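PDB 2OBN: hypothetical protein from Anabaena variabilis, which is of unknown function but joins a Rossmann-like domain to a P-loop domain, the latter suggesting that it may bind a nucleotide. Local coordinates for residues B[141-146]-B[210-215]; B[238-243]-B[269-274]; B[260-265]-B[308-313]. The protein carries 2 engineered substitutions. All blocks are in the same frame, centred on the assembly; numbering follows the deposited sequence.

Contact 1: residues B[141-146]-B[210-215]; sequences DVASGA and FAAGAV
Ala143 sets its CB down on helix 208-222, 3.6 Å from the backbone N of Gly213 and 3.7 Å from the CB of Ala212. Small residues suit both sides, since the loop 141-146 comes so near that the CA atoms of Ala143 and Gly213 are only 4.1 Å apart. A CB on Gly213 would run into the carbonyl oxygen of Asp141. Instead, the bare CA of Gly213 lies 3.4 Å from Asp141 O in a nearly linear CA-H...O contact, 170° at the hydrogen. The ring of Phe210 is swung to the same oxygen by a chi1 of -57°, which puts CG beside the backbone N and opposite the carbonyl carbon; its edge, through CD1, meets Asp141 O near the ring plane. The ring also touches Leu140 and meets the ring of His111 of the second subunit. The CA–CB bond of Asp141 points away from the helix, and its OD1 takes a weak hydrogen bond from Val142 N. Two waters bridge the segments: one accepts from Asp141 N and donates to Gly213 O, the other accepts from both Ala143 N and Gly213 N. Small methyls and a ring edge thus pack against main chain, and water supplies the polar links.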
loop_
_atom_site.group_PDB
_atom_site.type_symbol
_atom_site.label_atom_id
_atom_site.label_comp_id
_atom_site.label_asym_id
_atom_site.label_seq_id
_atom_site.Cartn_x
_atom_site.Cartn_y
_atom_site.Cartn_z
ATOM N N ASP B 141 -9.187 10.137 -1.514
ATOM C CA ASP B 141 -8.565 10.741 -2.682
ATOM C C ASP B 141 -7.081 10.453 -2.535
ATOM O O ASP B 141 -6.682 9.778 -1.581
ATOM C CB ASP B 141 -8.837 12.248 -2.738
ATOM C CG ASP B 141 -8.857 12.793 -4.171
ATOM O OD1 ASP B 141 -8.669 12.001 -5.129
ATOM O OD2 ASP B 141 -9.067 14.017 -4.342
ATOM N N VAL B 142 -6.273 10.924 -3.485
ATOM C CA VAL B 142 -4.834 10.741 -3.414
ATOM C C VAL B 142 -4.295 11.806 -2.446
ATOM O O VAL B 142 -4.805 12.927 -2.405
ATOM C CB VAL B 142 -4.192 10.792 -4.820
ATOM C CG1 VAL B 142 -2.668 10.695 -4.724
ATOM C CG2 VAL B 142 -4.737 9.634 -5.669
ATOM N N ALA B 143 -3.306 11.439 -1.633
ATOM C CA ALA B 143 -2.731 12.388 -0.670
ATOM C C ALA B 143 -1.788 13.364 -1.371
ATOM O O ALA B 143 -1.189 13.029 -2.401
ATOM C CB ALA B 143 -2.009 11.664 0.408
ATOM N N SER B 144 -1.649 14.558 -0.795
ATOM C CA SER B 144 -0.811 15.612 -1.371
ATOM C C SER B 144 0.181 16.224 -0.376
ATOM O O SER B 144 0.721 17.306 -0.635
ATOM C CB SER B 144 -1.716 16.726 -1.912
ATOM O OG SER B 144 -2.390 17.381 -0.849
ATOM N N GLY B 145 0.435 15.542 0.740
ATOM C CA GLY B 145 1.314 16.075 1.778
ATOM C C GLY B 145 0.729 17.262 2.554
ATOM O O GLY B 145 1.480 18.025 3.174
ATOM N N ALA B 146 -0.607 17.388 2.557
ATOM C CA ALA B 146 -1.319 18.507 3.208
ATOM C C ALA B 146 -1.133 18.592 4.709
ATOM O O ALA B 146 -1.334 19.659 5.271
ATOM C CB ALA B 146 -2.808 18.445 2.902
ATOM N N PHE B 210 -5.102 4.647 -2.525
ATOM C CA PHE B 210 -5.743 5.544 -1.553
ATOM C C PHE B 210 -5.203 5.468 -0.125
ATOM O O PHE B 210 -5.722 6.162 0.768
ATOM C CB PHE B 210 -7.241 5.268 -1.546
ATOM C CG PHE B 210 -7.885 5.424 -2.898
ATOM C CD1 PHE B 210 -7.943 6.677 -3.509
ATOM C CD2 PHE B 210 -8.442 4.331 -3.556
ATOM C CE1 PHE B 210 -8.543 6.846 -4.748
ATOM C CE2 PHE B 210 -9.068 4.496 -4.800
ATOM C CZ PHE B 210 -9.110 5.758 -5.397
ATOM N N ALA B 211 -4.158 4.665 0.075
ATOM C CA ALA B 211 -3.604 4.412 1.399
ATOM C C ALA B 211 -3.098 5.671 2.088
ATOM O O ALA B 211 -3.470 5.943 3.231
ATOM C CB ALA B 211 -2.486 3.338 1.328
ATOM N N ALA B 212 -2.247 6.429 1.393
ATOM C CA ALA B 212 -1.710 7.664 1.946
ATOM C C ALA B 212 -2.835 8.659 2.199
ATOM O O ALA B 212 -2.823 9.384 3.201
ATOM C CB ALA B 212 -0.668 8.260 0.996
ATOM N N GLY B 213 -3.812 8.675 1.298
ATOM C CA GLY B 213 -4.974 9.575 1.387
ATOM C C GLY B 213 -5.843 9.244 2.588
ATOM O O GLY B 213 -6.433 10.131 3.200
ATOM N N ALA B 214 -5.895 7.958 2.936
ATOM C CA ALA B 214 -6.665 7.507 4.087
ATOM C C ALA B 214 -6.033 8.046 5.364
ATOM O O ALA B 214 -6.725 8.416 6.293
ATOM C CB ALA B 214 -6.719 5.961 4.127
ATOM N N VAL B 215 -4.707 8.059 5.404
ATOM C CA VAL B 215 -3.973 8.567 6.574
ATOM C C VAL B 215 -4.084 10.095 6.607
ATOM O O VAL B 215 -4.422 10.674 7.636
ATOM C CB VAL B 215 -2.478 8.123 6.558
ATOM C CG1 VAL B 215 -1.708 8.738 7.724
ATOM C CG2 VAL B 215 -2.368 6.598 6.593
HETATM O O HOH W 1 -8.307 11.353 1.040
HETATM O O HOH W 2 -3.245 8.185 -1.704
#

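Contact 2: residues B[238-243]-B[269-274]; sequences LHPGST and GNNPHV
His239 and Asn270 join two loops that follow strands 228-231 and 256-262 of the parallel sheet in the P-loop domain. The imidazole NE2 donates to Asn270 OD1 over 3.2 Å in an almost straight bond, 171° at the hydrogen. The oxygen lies in the ring plane, whereas the amide stands nearly upright to the ring, their planes 81° apart. A chi1 of -170° carries the imidazole away from the backbone N and out toward the asparagines. Its ND1 accepts from Gly241 N inside the type I turn 239-242, so both nitrogens are used and the ring's rotation is fixed. A leucine in place of His239 would probably leave Asn270 OD1 and Gly241 N without these mates and let the turn shift against the asparagine loop. The amide of Asn271 crosses the imidazole at about a right angle, its ND2 3.5 Å from CE1, obliquely placed. From the opposite direction comes Pro240, whose rigid ring suits the second position of the turn and meets the same ND2 through CG. Val274 slides past Pro240 with CG2, 4.1 Å from Pro240 CG. Across the subunit boundary, Asn271 packs on Ser144 of the second subunit. The other valine branch, CG1, ends 3.5 Å from Leu238 O.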
loop_
_atom_site.group_PDB
_atom_site.type_symbol
_atom_site.label_atom_id
_atom_site.label_comp_id
_atom_site.label_asym_id
_atom_site.label_seq_id
_atom_site.Cartn_x
_atom_site.Cartn_y
_atom_site.Cartn_z
ATOM N N LEU B 238 11.379 -3.626 7.468
ATOM C CA LEU B 238 12.251 -4.788 7.564
ATOM C C LEU B 238 11.496 -6.088 7.285
ATOM O O LEU B 238 12.108 -7.132 7.091
ATOM C CB LEU B 238 12.879 -4.869 8.962
ATOM C CG LEU B 238 13.579 -3.621 9.483
ATOM C CD1 LEU B 238 14.224 -3.900 10.817
ATOM C CD2 LEU B 238 14.615 -3.124 8.473
ATOM N N HIS B 239 10.165 -6.005 7.259
ATOM C CA HIS B 239 9.325 -7.146 6.984
ATOM C C HIS B 239 9.135 -7.234 5.468
ATOM O O HIS B 239 8.704 -6.258 4.857
ATOM C CB HIS B 239 7.999 -6.962 7.701
ATOM C CG HIS B 239 7.130 -8.172 7.686
ATOM N ND1 HIS B 239 6.691 -8.750 6.516
ATOM C CD2 HIS B 239 6.568 -8.878 8.694
ATOM C CE1 HIS B 239 5.915 -9.780 6.805
ATOM N NE2 HIS B 239 5.828 -9.881 8.120
ATOM N N PRO B 240 9.446 -8.411 4.856
ATOM C CA PRO B 240 9.372 -8.580 3.386
ATOM C C PRO B 240 7.986 -8.478 2.727
ATOM O O PRO B 240 7.898 -8.386 1.502
ATOM C CB PRO B 240 9.923 -9.997 3.174
ATOM C CG PRO B 240 9.691 -10.682 4.450
ATOM C CD PRO B 240 9.865 -9.667 5.510
ATOM N N GLY B 241 6.922 -8.535 3.512
ATOM C CA GLY B 241 5.563 -8.461 2.971
ATOM C C GLY B 241 4.767 -7.233 3.366
ATOM O O GLY B 241 3.622 -7.085 2.925
ATOM N N SER B 242 5.392 -6.334 4.122
ATOM C CA SER B 242 4.757 -5.141 4.639
ATOM C C SER B 242 4.918 -3.909 3.762
ATOM O O SER B 242 5.988 -3.640 3.203
ATOM C CB SER B 242 5.330 -4.829 6.016
ATOM O OG SER B 242 4.707 -3.681 6.565
ATOM N N THR B 243 3.832 -3.147 3.693
ATOM C CA THR B 243 3.732 -1.923 2.906
ATOM C C THR B 243 3.301 -0.719 3.729
ATOM O O THR B 243 3.700 0.400 3.430
ATOM C CB THR B 243 2.651 -2.135 1.777
ATOM O OG1 THR B 243 3.119 -3.082 0.812
ATOM C CG2 THR B 243 2.277 -0.867 1.058
ATOM N N GLY B 269 10.021 -12.099 12.578
ATOM C CA GLY B 269 9.284 -13.184 13.203
ATOM C C GLY B 269 8.614 -14.127 12.225
ATOM O O GLY B 269 8.773 -15.343 12.330
ATOM N N ASN B 270 7.858 -13.572 11.281
ATOM C CA ASN B 270 7.182 -14.389 10.276
ATOM C C ASN B 270 8.126 -15.025 9.266
ATOM O O ASN B 270 7.850 -16.120 8.796
ATOM C CB ASN B 270 6.155 -13.572 9.485
ATOM C CG ASN B 270 5.013 -13.056 10.339
ATOM O OD1 ASN B 270 4.372 -12.053 9.982
ATOM N ND2 ASN B 270 4.756 -13.714 11.475
ATOM N N ASN B 271 9.205 -14.319 8.922
ATOM C CA ASN B 271 10.185 -14.763 7.913
ATOM C C ASN B 271 11.602 -14.765 8.530
ATOM O O ASN B 271 12.414 -13.883 8.250
ATOM C CB ASN B 271 10.095 -13.822 6.711
ATOM C CG ASN B 271 8.660 -13.652 6.198
ATOM O OD1 ASN B 271 8.158 -14.491 5.479
ATOM N ND2 ASN B 271 8.015 -12.551 6.561
ATOM N N PRO B 272 11.912 -15.782 9.360
ATOM C CA PRO B 272 13.164 -15.864 10.134
ATOM C C PRO B 272 14.482 -15.773 9.376
ATOM O O PRO B 272 15.517 -15.602 10.007
ATOM C CB PRO B 272 13.070 -17.225 10.812
ATOM C CG PRO B 272 11.669 -17.575 10.825
ATOM C CD PRO B 272 11.053 -16.948 9.619
ATOM N N HIS B 273 14.449 -15.903 8.054
ATOM C CA HIS B 273 15.655 -15.794 7.235
ATOM C C HIS B 273 16.096 -14.340 7.060
ATOM O O HIS B 273 17.261 -14.083 6.777
ATOM C CB HIS B 273 15.429 -16.437 5.858
ATOM C CG HIS B 273 14.458 -15.698 4.985
ATOM N ND1 HIS B 273 13.097 -15.899 5.048
ATOM C CD2 HIS B 273 14.658 -14.762 4.025
ATOM C CE1 HIS B 273 12.501 -15.126 4.158
ATOM N NE2 HIS B 273 13.424 -14.424 3.526
ATOM N N VAL B 274 15.165 -13.402 7.258
ATOM C CA VAL B 274 15.421 -11.970 7.068
ATOM C C VAL B 274 15.985 -11.353 8.330
ATOM O O VAL B 274 15.303 -11.296 9.337
ATOM C CB VAL B 274 14.120 -11.219 6.723
ATOM C CG1 VAL B 274 14.404 -9.748 6.449
ATOM C CG2 VAL B 274 13.428 -11.852 5.511
#

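Contact 3: residues B[260-265]-B[308-313]; sequences VHRAGQ and TAHLDE
The CA atoms of Ala263 and Thr308 come within 5.6 Å where the type II turn 262-265, ending strand 256-262, faces the type I turn 308-311 after strand 301-307. These are neighbouring parallel strands of the P-loop domain's alpha/beta fold, and the second turn leads into helix 313-327. Ala263 points its methyl toward the facing turn, where CB rests 4.1 Å from Leu311 CD1; the small residue packs on both Leu311 and Ala319 of that helix. Gly264 takes a positive phi, 89°, at the turn position where glycine is at ease. His310 has chi1 of 61°, with CG lodged between its own backbone N and carbonyl carbon, and its ring thereby reaches the turn 262-265. The ring's edge faces the carbonyl of Ala263, with NE2 2.9 Å from Ala263 O. On one face of the same ring lies Leu311 CG. Arg262 crosses the imidazole obliquely, its CG 3.7 Å from His310 CE1, and the bend at chi3, -68°, turns its guanidinium aside. There NH1 donates to Gln265 OE1 from above the carbonyl plane, and NH2 bonds to Ala163 O. Between arginine and histidine sits a water that accepts from Arg262 NE and lies 2.6 Å from His310 ND1.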
loop_
_atom_site.group_PDB
_atom_site.type_symbol
_atom_site.label_atom_id
_atom_site.label_comp_id
_atom_site.label_asym_id
_atom_site.label_seq_id
_atom_site.Cartn_x
_atom_site.Cartn_y
_atom_site.Cartn_z
ATOM N N VAL B 260 10.236 1.462 17.594
ATOM C CA VAL B 260 9.943 0.408 18.551
ATOM C C VAL B 260 10.752 -0.838 18.156
ATOM O O VAL B 260 10.941 -1.126 16.974
ATOM C CB VAL B 260 8.429 0.108 18.619
ATOM C CG1 VAL B 260 8.087 -0.817 19.813
ATOM C CG2 VAL B 260 7.638 1.416 18.713
ATOM N N HIS B 261 11.258 -1.553 19.156
ATOM C CA HIS B 261 12.054 -2.739 18.919
ATOM C C HIS B 261 12.035 -3.678 20.114
ATOM O O HIS B 261 12.077 -3.234 21.249
ATOM C CB HIS B 261 13.474 -2.313 18.577
ATOM C CG HIS B 261 14.459 -3.440 18.520
ATOM N ND1 HIS B 261 14.489 -4.365 17.496
ATOM C CD2 HIS B 261 15.484 -3.758 19.343
ATOM C CE1 HIS B 261 15.485 -5.207 17.699
ATOM N NE2 HIS B 261 16.097 -4.865 18.820
ATOM N N ARG B 262 11.941 -4.981 19.848
ATOM C CA ARG B 262 11.985 -5.985 20.912
ATOM C C ARG B 262 13.438 -6.329 21.183
ATOM O O ARG B 262 14.143 -6.790 20.290
ATOM C CB ARG B 262 11.191 -7.246 20.563
ATOM C CG ARG B 262 11.319 -8.340 21.628
ATOM C CD ARG B 262 10.516 -9.582 21.296
ATOM N NE ARG B 262 9.072 -9.333 21.350
ATOM C CZ ARG B 262 8.226 -9.338 20.321
ATOM N NH1 ARG B 262 8.600 -9.630 19.075
ATOM N NH2 ARG B 262 6.953 -9.082 20.563
ATOM N N ALA B 263 13.871 -6.090 22.421
ATOM C CA ALA B 263 15.231 -6.361 22.837
ATOM C C ALA B 263 15.632 -7.797 22.503
ATOM O O ALA B 263 14.910 -8.748 22.823
ATOM C CB ALA B 263 15.384 -6.102 24.346
ATOM N N GLY B 264 16.773 -7.933 21.821
ATOM C CA GLY B 264 17.340 -9.242 21.482
ATOM C C GLY B 264 16.873 -9.855 20.175
ATOM O O GLY B 264 17.453 -10.833 19.732
ATOM N N GLN B 265 15.838 -9.305 19.544
ATOM C CA GLN B 265 15.363 -9.890 18.296
ATOM C C GLN B 265 16.324 -9.555 17.164
ATOM O O GLN B 265 16.665 -8.390 16.966
ATOM C CB GLN B 265 13.964 -9.399 17.963
ATOM C CG GLN B 265 13.314 -10.207 16.872
ATOM C CD GLN B 265 11.947 -9.712 16.541
ATOM O OE1 GLN B 265 11.294 -9.087 17.373
ATOM N NE2 GLN B 265 11.489 -9.980 15.318
ATOM N N THR B 308 10.949 -4.917 26.350
ATOM C CA THR B 308 11.739 -5.803 27.201
ATOM C C THR B 308 10.881 -6.753 28.034
ATOM O O THR B 308 11.388 -7.375 28.953
ATOM C CB THR B 308 12.569 -4.986 28.219
ATOM O OG1 THR B 308 11.688 -4.347 29.161
ATOM C CG2 THR B 308 13.459 -3.939 27.532
ATOM N N ALA B 309 9.601 -6.904 27.695
ATOM C CA ALA B 309 8.665 -7.704 28.511
ATOM C C ALA B 309 9.125 -9.112 28.871
ATOM O O ALA B 309 8.797 -9.633 29.946
ATOM C CB ALA B 309 7.290 -7.753 27.838
ATOM N N HIS B 310 9.891 -9.718 27.977
ATOM C CA HIS B 310 10.413 -11.061 28.174
ATOM C C HIS B 310 11.609 -11.153 29.146
ATOM O O HIS B 310 12.045 -12.255 29.487
ATOM C CB HIS B 310 10.809 -11.648 26.811
ATOM C CG HIS B 310 11.872 -10.866 26.091
ATOM N ND1 HIS B 310 11.630 -9.641 25.502
ATOM C CD2 HIS B 310 13.171 -11.151 25.836
ATOM C CE1 HIS B 310 12.735 -9.194 24.935
ATOM N NE2 HIS B 310 13.685 -10.096 25.115
ATOM N N LEU B 311 12.136 -10.008 29.575
ATOM C CA LEU B 311 13.323 -9.947 30.428
ATOM C C LEU B 311 13.002 -9.627 31.874
ATOM O O LEU B 311 11.944 -9.093 32.163
ATOM C CB LEU B 311 14.256 -8.842 29.915
ATOM C CG LEU B 311 14.779 -9.002 28.496
ATOM C CD1 LEU B 311 15.566 -7.767 28.077
ATOM C CD2 LEU B 311 15.629 -10.276 28.379
ATOM N N ASP B 312 13.917 -9.976 32.780
ATOM C CA ASP B 312 13.788 -9.575 34.192
ATOM C C ASP B 312 14.118 -8.065 34.241
ATOM O O ASP B 312 14.664 -7.515 33.274
ATOM C CB ASP B 312 14.662 -10.439 35.137
ATOM C CG ASP B 312 16.162 -10.292 34.890
ATOM O OD1 ASP B 312 16.644 -9.178 34.614
ATOM O OD2 ASP B 312 16.880 -11.297 35.006
ATOM N N GLU B 313 13.788 -7.402 35.338
ATOM C CA GLU B 313 13.973 -5.933 35.451
ATOM C C GLU B 313 15.420 -5.487 35.275
ATOM O O GLU B 313 15.694 -4.454 34.664
ATOM C CB GLU B 313 13.449 -5.411 36.805
ATOM C CG GLU B 313 13.195 -3.886 36.823
ATOM C CD GLU B 313 12.699 -3.363 38.176
ATOM O OE1 GLU B 313 12.892 -4.045 39.208
ATOM O OE2 GLU B 313 12.131 -2.250 38.223
HETATM O O HOH W 3 9.309 -8.841 24.535
#

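How the contacts relate
All three contacts belong to the P-loop domain. Contacts 2 and 3 are the more closely related: their segments alternate along the chain, and 260-265 runs almost directly into 269-274, so the chain after strand 256-262 serves first the one and then the other, with centres 19 Å apart. Contact 1 lies about 34 Å from contact 3, centre to centre, on the opposite side of the chain's centre. Within one chain contacts 1 and 2 do not touch, their nearest atoms being about 6 Å apart, but across the dimer Ser144 of contact 1 packs on Asn271 of the second subunit, a contact 2 residue. A tetraethylene glycol, probably from crystallisation, lies about 4 Å from Phe210's side chain.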